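Local structure of Ton_1535 (Thermococcus onnurineus, 3ZPJ) at residues L84-Y89 / L124-Y129; F180-F185 / L206-Y211; R243-L248 / A287-E292. The protein is of unknown function but forms an alpha-solenoid, a fold that often serves as a binding scaffold, here interrupted by a left-handed helical turn. One frame throughout, in Å; residues are numbered along the deposited sequence.

Contact 1. Residues L84-Y89 / L124-Y129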
loop_
_atom_site.group_PDB
_atom_site.type_symbol
_atom_site.label_atom_id
_atom_site.label_comp_id
_atom_site.label_asym_id
_atom_site.label_seq_id
_atom_site.Cartn_x
_atom_site.Cartn_y
_atom_site.Cartn_z
ATOM N N LEU A 84 -8.288 16.598 -8.884
ATOM C CA LEU A 84 -7.915 17.895 -8.319
ATOM C C LEU A 84 -6.908 17.687 -7.213
ATOM O O LEU A 84 -5.944 18.435 -7.088
ATOM C CB LEU A 84 -9.123 18.625 -7.742
ATOM C CG LEU A 84 -10.182 19.096 -8.727
ATOM C CD1 LEU A 84 -11.361 19.668 -7.963
ATOM C CD2 LEU A 84 -9.593 20.123 -9.695
ATOM N N ALA A 85 -7.148 16.663 -6.404
ATOM C CA ALA A 85 -6.280 16.359 -5.277
ATOM C C ALA A 85 -4.890 15.927 -5.741
ATOM O O ALA A 85 -3.887 16.329 -5.153
ATOM C CB ALA A 85 -6.909 15.303 -4.394
ATOM N N ILE A 86 -4.843 15.102 -6.783
ATOM C CA ILE A 86 -3.596 14.807 -7.476
ATOM C C ILE A 86 -2.842 16.114 -7.752
ATOM O O ILE A 86 -1.704 16.278 -7.325
ATOM C CB ILE A 86 -3.846 14.092 -8.836
ATOM C CG1 ILE A 86 -4.604 12.780 -8.655
ATOM C CG2 ILE A 86 -2.549 13.821 -9.553
ATOM C CD1 ILE A 86 -3.867 11.740 -7.893
ATOM N N MET A 87 -3.494 17.048 -8.441
ATOM C CA MET A 87 -2.875 18.328 -8.801
ATOM C C MET A 87 -2.803 19.366 -7.669
ATOM O O MET A 87 -2.580 20.550 -7.926
ATOM C CB MET A 87 -3.597 18.948 -9.995
ATOM C CG MET A 87 -3.748 18.019 -11.180
ATOM S SD MET A 87 -4.500 18.922 -12.541
ATOM C CE MET A 87 -5.986 19.518 -11.723
ATOM N N GLU A 88 -3.009 18.924 -6.434
ATOM C CA GLU A 88 -2.819 19.770 -5.248
ATOM C C GLU A 88 -3.788 20.942 -5.110
ATOM O O GLU A 88 -3.479 21.937 -4.454
ATOM C CB GLU A 88 -1.368 20.254 -5.150
ATOM C CG GLU A 88 -0.369 19.112 -5.114
ATOM C CD GLU A 88 1.065 19.581 -5.038
ATOM O OE1 GLU A 88 1.346 20.746 -5.408
ATOM O OE2 GLU A 88 1.912 18.773 -4.603
ATOM N N TYR A 89 -4.960 20.822 -5.723
ATOM C CA TYR A 89 -6.043 21.765 -5.469
ATOM C C TYR A 89 -6.906 21.196 -4.348
ATOM O O TYR A 89 -8.004 20.681 -4.571
ATOM C CB TYR A 89 -6.870 22.001 -6.727
ATOM C CG TYR A 89 -6.080 22.615 -7.859
ATOM C CD1 TYR A 89 -5.932 23.996 -7.960
ATOM C CD2 TYR A 89 -5.484 21.821 -8.829
ATOM C CE1 TYR A 89 -5.213 24.562 -8.991
ATOM C CE2 TYR A 89 -4.763 22.380 -9.866
ATOM C CZ TYR A 89 -4.631 23.750 -9.941
ATOM O OH TYR A 89 -3.913 24.311 -10.972
ATOM N N LEU A 124 -10.948 8.863 -2.458
ATOM C CA LEU A 124 -10.277 9.550 -1.370
ATOM C C LEU A 124 -8.873 8.974 -1.144
ATOM O O LEU A 124 -7.935 9.705 -0.831
ATOM C CB LEU A 124 -11.100 9.444 -0.092
ATOM C CG LEU A 124 -12.256 10.435 0.032
ATOM C CD1 LEU A 124 -13.164 9.988 1.162
ATOM C CD2 LEU A 124 -11.718 11.862 0.284
ATOM N N ALA A 125 -8.732 7.666 -1.307
ATOM C CA ALA A 125 -7.421 7.028 -1.126
ATOM C C ALA A 125 -6.480 7.371 -2.264
ATOM O O ALA A 125 -5.330 7.716 -2.024
ATOM C CB ALA A 125 -7.550 5.523 -0.986
ATOM N N ILE A 126 -6.969 7.274 -3.497
ATOM C CA ILE A 126 -6.212 7.704 -4.679
ATOM C C ILE A 126 -5.746 9.149 -4.514
ATOM O O ILE A 126 -4.642 9.509 -4.917
ATOM C CB ILE A 126 -7.070 7.616 -5.971
ATOM C CG1 ILE A 126 -7.421 6.175 -6.310
ATOM C CG2 ILE A 126 -6.359 8.237 -7.135
ATOM C CD1 ILE A 126 -6.361 5.193 -5.983
ATOM N N ALA A 127 -6.591 9.968 -3.899
ATOM C CA ALA A 127 -6.317 11.396 -3.686
ATOM C C ALA A 127 -5.203 11.650 -2.675
ATOM O O ALA A 127 -4.744 12.778 -2.520
ATOM C CB ALA A 127 -7.585 12.082 -3.216
ATOM N N GLY A 128 -4.782 10.605 -1.970
ATOM C CA GLY A 128 -3.802 10.772 -0.919
ATOM C C GLY A 128 -4.406 11.157 0.422
ATOM O O GLY A 128 -3.762 11.820 1.223
ATOM N N TYR A 129 -5.637 10.728 0.680
ATOM C CA TYR A 129 -6.314 11.036 1.940
ATOM C C TYR A 129 -6.719 9.739 2.621
ATOM O O TYR A 129 -7.901 9.428 2.729
ATOM C CB TYR A 129 -7.564 11.880 1.693
ATOM C CG TYR A 129 -7.335 13.142 0.897
ATOM C CD1 TYR A 129 -6.156 13.854 1.015
ATOM C CD2 TYR A 129 -8.313 13.633 0.037
ATOM C CE1 TYR A 129 -5.948 15.013 0.306
ATOM C CE2 TYR A 129 -8.116 14.793 -0.676
ATOM C CZ TYR A 129 -6.928 15.483 -0.536
ATOM O OH TYR A 129 -6.710 16.648 -1.237
#

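Contact 2. Residues F180-F185 / L206-Y211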
loop_
_atom_site.group_PDB
_atom_site.type_symbol
_atom_site.label_atom_id
_atom_site.label_comp_id
_atom_site.label_asym_id
_atom_site.label_seq_id
_atom_site.Cartn_x
_atom_site.Cartn_y
_atom_site.Cartn_z
ATOM N N PHE A 180 -6.227 -0.829 5.352
ATOM C CA PHE A 180 -7.091 -1.198 4.238
ATOM C C PHE A 180 -7.030 -2.699 4.018
ATOM O O PHE A 180 -8.053 -3.362 3.825
ATOM C CB PHE A 180 -6.660 -0.456 2.965
ATOM C CG PHE A 180 -6.807 1.037 3.069
ATOM C CD1 PHE A 180 -5.831 1.802 3.693
ATOM C CD2 PHE A 180 -7.943 1.672 2.585
ATOM C CE1 PHE A 180 -5.974 3.171 3.824
ATOM C CE2 PHE A 180 -8.093 3.041 2.712
ATOM C CZ PHE A 180 -7.102 3.799 3.326
ATOM N N TYR A 181 -5.820 -3.233 4.049
ATOM C CA TYR A 181 -5.627 -4.661 3.888
ATOM C C TYR A 181 -6.273 -5.491 5.010
ATOM O O TYR A 181 -6.852 -6.548 4.754
ATOM C CB TYR A 181 -4.143 -4.981 3.844
ATOM C CG TYR A 181 -3.428 -4.657 2.565
ATOM C CD1 TYR A 181 -4.083 -4.625 1.340
ATOM C CD2 TYR A 181 -2.055 -4.410 2.583
ATOM C CE1 TYR A 181 -3.367 -4.320 0.144
ATOM C CE2 TYR A 181 -1.352 -4.121 1.429
ATOM C CZ TYR A 181 -1.993 -4.073 0.219
ATOM O OH TYR A 181 -1.222 -3.790 -0.895
ATOM N N LYS A 182 -6.177 -5.022 6.245
ATOM C CA LYS A 182 -6.775 -5.757 7.357
ATOM C C LYS A 182 -8.293 -5.837 7.201
ATOM O O LYS A 182 -8.879 -6.892 7.445
ATOM C CB LYS A 182 -6.446 -5.105 8.698
ATOM C CG LYS A 182 -4.999 -4.779 8.915
ATOM C CD LYS A 182 -4.197 -5.935 9.440
ATOM C CE LYS A 182 -2.921 -5.407 10.071
ATOM N NZ LYS A 182 -3.250 -4.307 11.021
ATOM N N MET A 183 -8.921 -4.729 6.792
ATOM C CA MET A 183 -10.390 -4.686 6.609
ATOM C C MET A 183 -10.807 -5.612 5.465
ATOM O O MET A 183 -11.731 -6.422 5.610
ATOM C CB MET A 183 -10.916 -3.255 6.389
ATOM C CG MET A 183 -12.383 -3.072 6.813
ATOM S SD MET A 183 -13.135 -1.431 6.701
ATOM C CE MET A 183 -11.749 -0.444 7.097
ATOM N N ALA A 184 -10.067 -5.563 4.367
ATOM C CA ALA A 184 -10.363 -6.423 3.229
ATOM C C ALA A 184 -10.261 -7.898 3.628
ATOM O O ALA A 184 -11.172 -8.692 3.333
ATOM C CB ALA A 184 -9.451 -6.098 2.037
ATOM N N PHE A 185 -9.181 -8.257 4.328
ATOM C CA PHE A 185 -8.982 -9.650 4.720
ATOM C C PHE A 185 -10.108 -10.091 5.617
ATOM O O PHE A 185 -10.648 -11.190 5.470
ATOM C CB PHE A 185 -7.676 -9.886 5.492
ATOM C CG PHE A 185 -7.586 -11.273 6.081
ATOM C CD1 PHE A 185 -7.167 -12.342 5.302
ATOM C CD2 PHE A 185 -7.968 -11.521 7.397
ATOM C CE1 PHE A 185 -7.089 -13.639 5.827
ATOM C CE2 PHE A 185 -7.911 -12.814 7.926
ATOM C CZ PHE A 185 -7.465 -13.873 7.142
ATOM N N LEU A 206 3.835 -9.130 3.088
ATOM C CA LEU A 206 4.706 -8.356 2.231
ATOM C C LEU A 206 4.771 -6.911 2.719
ATOM O O LEU A 206 5.852 -6.386 2.934
ATOM C CB LEU A 206 4.245 -8.446 0.774
ATOM C CG LEU A 206 4.916 -7.520 -0.245
ATOM C CD1 LEU A 206 6.428 -7.550 -0.147
ATOM C CD2 LEU A 206 4.487 -7.955 -1.641
ATOM N N ALA A 207 3.623 -6.270 2.918
ATOM C CA ALA A 207 3.660 -4.897 3.404
ATOM C C ALA A 207 4.412 -4.798 4.741
ATOM O O ALA A 207 5.119 -3.827 4.983
ATOM C CB ALA A 207 2.251 -4.314 3.543
ATOM N N LYS A 208 4.254 -5.806 5.595
ATOM C CA LYS A 208 4.918 -5.817 6.898
ATOM C C LYS A 208 6.417 -6.029 6.772
ATOM O O LYS A 208 7.187 -5.459 7.532
ATOM C CB LYS A 208 4.335 -6.902 7.812
ATOM C CG LYS A 208 3.205 -6.432 8.693
ATOM C CD LYS A 208 2.524 -7.606 9.390
ATOM C CE LYS A 208 1.206 -7.170 10.028
ATOM N NZ LYS A 208 0.405 -8.336 10.545
ATOM N N THR A 209 6.822 -6.854 5.813
ATOM C CA THR A 209 8.224 -7.213 5.638
ATOM C C THR A 209 8.975 -6.076 4.959
ATOM O O THR A 209 10.058 -5.678 5.393
ATOM C CB THR A 209 8.375 -8.456 4.755
ATOM O OG1 THR A 209 7.530 -9.509 5.245
ATOM C CG2 THR A 209 9.836 -8.919 4.737
ATOM N N VAL A 210 8.409 -5.569 3.872
ATOM C CA VAL A 210 9.017 -4.459 3.143
ATOM C C VAL A 210 8.211 -3.200 3.476
ATOM O O VAL A 210 7.253 -2.849 2.775
ATOM C CB VAL A 210 8.996 -4.727 1.637
ATOM C CG1 VAL A 210 9.816 -3.686 0.910
ATOM C CG2 VAL A 210 9.559 -6.104 1.343
ATOM N N TYR A 211 8.611 -2.546 4.564
ATOM C CA TYR A 211 7.812 -1.527 5.222
ATOM C C TYR A 211 8.347 -0.133 4.949
ATOM O O TYR A 211 7.631 0.717 4.432
ATOM C CB TYR A 211 7.810 -1.774 6.734
ATOM C CG TYR A 211 6.784 -0.961 7.492
ATOM C CD1 TYR A 211 5.478 -1.410 7.610
ATOM C CD2 TYR A 211 7.126 0.248 8.111
ATOM C CE1 TYR A 211 4.535 -0.684 8.310
ATOM C CE2 TYR A 211 6.178 0.990 8.818
ATOM C CZ TYR A 211 4.880 0.503 8.903
ATOM O OH TYR A 211 3.906 1.194 9.575
#

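Contact 3. Residues R243-L248 / A287-E292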
loop_
_atom_site.group_PDB
_atom_site.type_symbol
_atom_site.label_atom_id
_atom_site.label_comp_id
_atom_site.label_asym_id
_atom_site.label_seq_id
_atom_site.Cartn_x
_atom_site.Cartn_y
_atom_site.Cartn_z
ATOM N N ARG A 243 18.704 2.692 2.058
ATOM C CA ARG A 243 18.995 1.747 0.985
ATOM C C ARG A 243 19.443 0.388 1.519
ATOM O O ARG A 243 19.167 -0.653 0.924
ATOM C CB ARG A 243 20.069 2.290 0.049
ATOM C CG ARG A 243 20.263 1.397 -1.150
ATOM C CD ARG A 243 21.248 1.946 -2.134
ATOM N NE ARG A 243 21.844 0.853 -2.897
ATOM C CZ ARG A 243 22.827 1.000 -3.778
ATOM N NH1 ARG A 243 23.326 2.207 -4.027
ATOM N NH2 ARG A 243 23.302 -0.063 -4.416
ATOM N N LEU A 244 20.146 0.410 2.643
ATOM C CA LEU A 244 20.581 -0.811 3.280
ATOM C C LEU A 244 19.372 -1.558 3.839
ATOM O O LEU A 244 19.176 -2.740 3.546
ATOM C CB LEU A 244 21.606 -0.507 4.375
ATOM C CG LEU A 244 22.200 -1.686 5.148
ATOM C CD1 LEU A 244 22.477 -2.848 4.233
ATOM C CD2 LEU A 244 23.502 -1.252 5.834
ATOM N N ILE A 245 18.569 -0.873 4.645
ATOM C CA ILE A 245 17.407 -1.502 5.252
ATOM C C ILE A 245 16.498 -2.044 4.155
ATOM O O ILE A 245 15.994 -3.158 4.252
ATOM C CB ILE A 245 16.608 -0.524 6.151
ATOM C CG1 ILE A 245 17.159 -0.519 7.574
ATOM C CG2 ILE A 245 15.144 -0.937 6.244
ATOM C CD1 ILE A 245 18.478 0.123 7.714
ATOM N N GLY A 246 16.321 -1.265 3.097
ATOM C CA GLY A 246 15.379 -1.632 2.053
ATOM C C GLY A 246 15.830 -2.895 1.353
ATOM O O GLY A 246 15.035 -3.804 1.091
ATOM N N GLU A 247 17.120 -2.963 1.053
ATOM C CA GLU A 247 17.661 -4.154 0.415
ATOM C C GLU A 247 17.506 -5.369 1.331
ATOM O O GLU A 247 17.124 -6.442 0.875
ATOM C CB GLU A 247 19.098 -3.922 -0.054
ATOM C CG GLU A 247 19.189 -2.983 -1.273
ATOM C CD GLU A 247 20.616 -2.592 -1.663
ATOM O OE1 GLU A 247 21.557 -2.799 -0.865
ATOM O OE2 GLU A 247 20.802 -2.065 -2.778
ATOM N N LEU A 248 17.739 -5.186 2.629
ATOM C CA LEU A 248 17.564 -6.270 3.594
ATOM C C LEU A 248 16.116 -6.741 3.713
ATOM O O LEU A 248 15.855 -7.945 3.784
ATOM C CB LEU A 248 18.111 -5.876 4.966
ATOM C CG LEU A 248 19.629 -5.678 4.960
ATOM C CD1 LEU A 248 20.172 -5.274 6.324
ATOM C CD2 LEU A 248 20.288 -6.951 4.506
ATOM N N ALA A 287 19.836 -5.242 13.115
ATOM C CA ALA A 287 20.068 -6.431 13.933
ATOM C C ALA A 287 18.882 -7.390 13.878
ATOM O O ALA A 287 19.037 -8.607 13.790
ATOM C CB ALA A 287 20.387 -6.044 15.381
ATOM N N ARG A 288 17.680 -6.838 13.911
ATOM C CA ARG A 288 16.498 -7.671 13.836
ATOM C C ARG A 288 16.402 -8.288 12.441
ATOM O O ARG A 288 16.143 -9.491 12.303
ATOM C CB ARG A 288 15.261 -6.841 14.170
ATOM C CG ARG A 288 13.928 -7.538 13.978
ATOM C CD ARG A 288 12.852 -6.484 13.747
ATOM N NE ARG A 288 13.018 -5.373 14.691
ATOM C CZ ARG A 288 12.745 -4.093 14.430
ATOM N NH1 ARG A 288 12.280 -3.734 13.238
ATOM N NH2 ARG A 288 12.943 -3.169 15.369
ATOM N N LEU A 289 16.628 -7.470 11.410
ATOM C CA LEU A 289 16.533 -7.955 10.030
ATOM C C LEU A 289 17.499 -9.097 9.783
ATOM O O LEU A 289 17.112 -10.131 9.254
ATOM C CB LEU A 289 16.761 -6.830 9.016
ATOM C CG LEU A 289 15.556 -5.896 8.854
ATOM C CD1 LEU A 289 15.920 -4.631 8.101
ATOM C CD2 LEU A 289 14.455 -6.626 8.139
ATOM N N LEU A 290 18.752 -8.915 10.196
ATOM C CA LEU A 290 19.764 -9.934 9.991
ATOM C C LEU A 290 19.466 -11.223 10.767
ATOM O O LEU A 290 19.785 -12.329 10.308
ATOM C CB LEU A 290 21.137 -9.384 10.355
ATOM C CG LEU A 290 21.621 -8.315 9.380
ATOM C CD1 LEU A 290 22.820 -7.585 9.940
ATOM C CD2 LEU A 290 21.947 -8.947 8.033
ATOM N N THR A 291 18.854 -11.087 11.938
ATOM C CA THR A 291 18.454 -12.267 12.683
ATOM C C THR A 291 17.371 -13.054 11.940
ATOM O O THR A 291 17.540 -14.246 11.689
ATOM C CB THR A 291 17.998 -11.923 14.098
ATOM O OG1 THR A 291 19.113 -11.404 14.828
ATOM C CG2 THR A 291 17.489 -13.170 14.807
ATOM N N GLU A 292 16.280 -12.391 11.562
ATOM C CA GLU A 292 15.205 -13.066 10.829
ATOM C C GLU A 292 15.706 -13.634 9.504
ATOM O O GLU A 292 15.179 -14.617 8.992
ATOM C CB GLU A 292 14.005 -12.127 10.605
ATOM C CG GLU A 292 13.459 -11.557 11.908
ATOM C CD GLU A 292 12.260 -10.625 11.731
ATOM O OE1 GLU A 292 11.662 -10.588 10.630
ATOM O OE2 GLU A 292 11.913 -9.921 12.709
#

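Contact 1. Residues L84-Y89 / L124-Y129
The hydroxyl end of the Tyr-129 ring reaches Ala-85, whose CB lies 3.4 Å from Tyr-129 OH and approaches the ring obliquely. Over one face of the same ring, toward its rim, stands Ala-127 O, 3.8 Å above the plane, and Leu-124 CD2 lies in plane at an edge. CG of Tyr-129 is anti to the carbonyl carbon (chi1 -54°), which carries the phenol back past Ala-127 to the other helix end. The Ala-85 methyl is thus pressed from two directions, since its CB also meets Ala-127 CB at 3.5 Å. Beside this pair, Ile-86 CD1 rests 3.8 Å from Ile-126 O. With an alanine in place of Tyr-129, the Ala-85 methyl would probably lose the phenol packed against it, and a gap would open beside Glu-90 and Met-94 of helix 90-104, which the tyrosine also touches. No hydrogen bond joins the segments; each is tied internally, with Tyr-89 N bonded to Leu-84 O and Tyr-129 N to Leu-124 O. Each helix closes in a Schellman motif, at Glu-88 and Gly-128, and is followed by a tyrosine at the N-cap position: tight turns linking consecutive helices, as expected of an alpha-solenoid.

Contact 2. Residues F180-F185 / L206-Y211
Tyr-181 leans across to Ala-207, and its CB points toward segment 206-211. CG is anti to the carbonyl carbon (chi1 -76°), which carries the ring toward Ala-207. Farther along, CE2 meets Ala-207 CB at 4.2 Å, the methyl lying at the ring edge and near its plane, a loose apolar touch. At the tip, OH is hydrogen-bonded to Asp-170 OD1 and Arg-219 NH2, so the phenol's polar end is satisfied at a buried position and its rotation is probably fixed there. On the exposed side, the ends of Lys-182 and Lys-208 approach each other: Lys-182 CE is 4.5 Å from Lys-208 NZ, while Lys-182 NZ and Lys-208 NZ stay 5.5 Å apart, like charges that would favour some separation. Helices 174-190 and 194-209 are successive, and their segments stand well apart here, with 9.3 Å between Tyr-181 CA and Ala-207 CA. Ser-174 OG bonds to Ala-207 O and Val-210 O, joining the start of the first helix to the end of the second. Phe-180 packs on helix 130-146, and Leu-206 and Thr-209 on helix 240-256, so the pair sits between its solenoid neighbours.

Contact 3. Residues R243-L248 / A287-E292
Leu-248 and Leu-289 both turn CG anti to the carbonyl carbon and beside the backbone N (chi1 -66° and -76°), which aims each chain at the facing helix. Leu-289 reaches across with CD1. This methyl rests 4.0 Å from Leu-248 CB and 4.2 Å from Ile-245 CG2, and stands 4.1 Å from the carbonyl oxygen Ile-245 O, so it is held against residues one helical turn apart. At the tip of Leu-248, CD2 comes alongside Leu-290 CD2 at 4.4 Å, and both leucines also touch Phe-270 of helix 262-271. The two segments run nearly parallel, their axes crossing at 23° with a closest approach of 10.5 Å. Charge is kept off this face: Arg-243 NE donates to Glu-247 OE2 at 3.1 Å within its own helix, in the guanidinium plane but from above the carboxylate. In the other helix Ala-287 O takes bonds from Thr-291 N and Thr-291 OG1, on opposite faces of its plane. A salt bridge from Glu-292 to Arg-256 adds a polar tie between the helices. The side chains that meet are all apolar and buried: between the segments the contact rests on methyls, without hydrogen bonds, and the salt bridge lies beside it.

Overall arrangement
The three contacts follow one another along the solenoid and share no helix. Contact 1 is a surface meeting of helix ends, made by alanine methyls, an isoleucine pair and one tyrosine; contact 2, closest to the chain's centre, is half buried, with an aromatic edge inside and lysines outside; contact 3, on the other side of the centre from contact 1, is a buried aliphatic seam between two nearly parallel helices. Helix 130-146 connects the first two, receiving Leu-124 from contact 1 and Phe-180 from contact 2. Helix 240-256 carries half of contact 3 and also packs on Leu-206 and Thr-209 of contact 2. The centres of contacts 1 and 3 are about 33 Å apart.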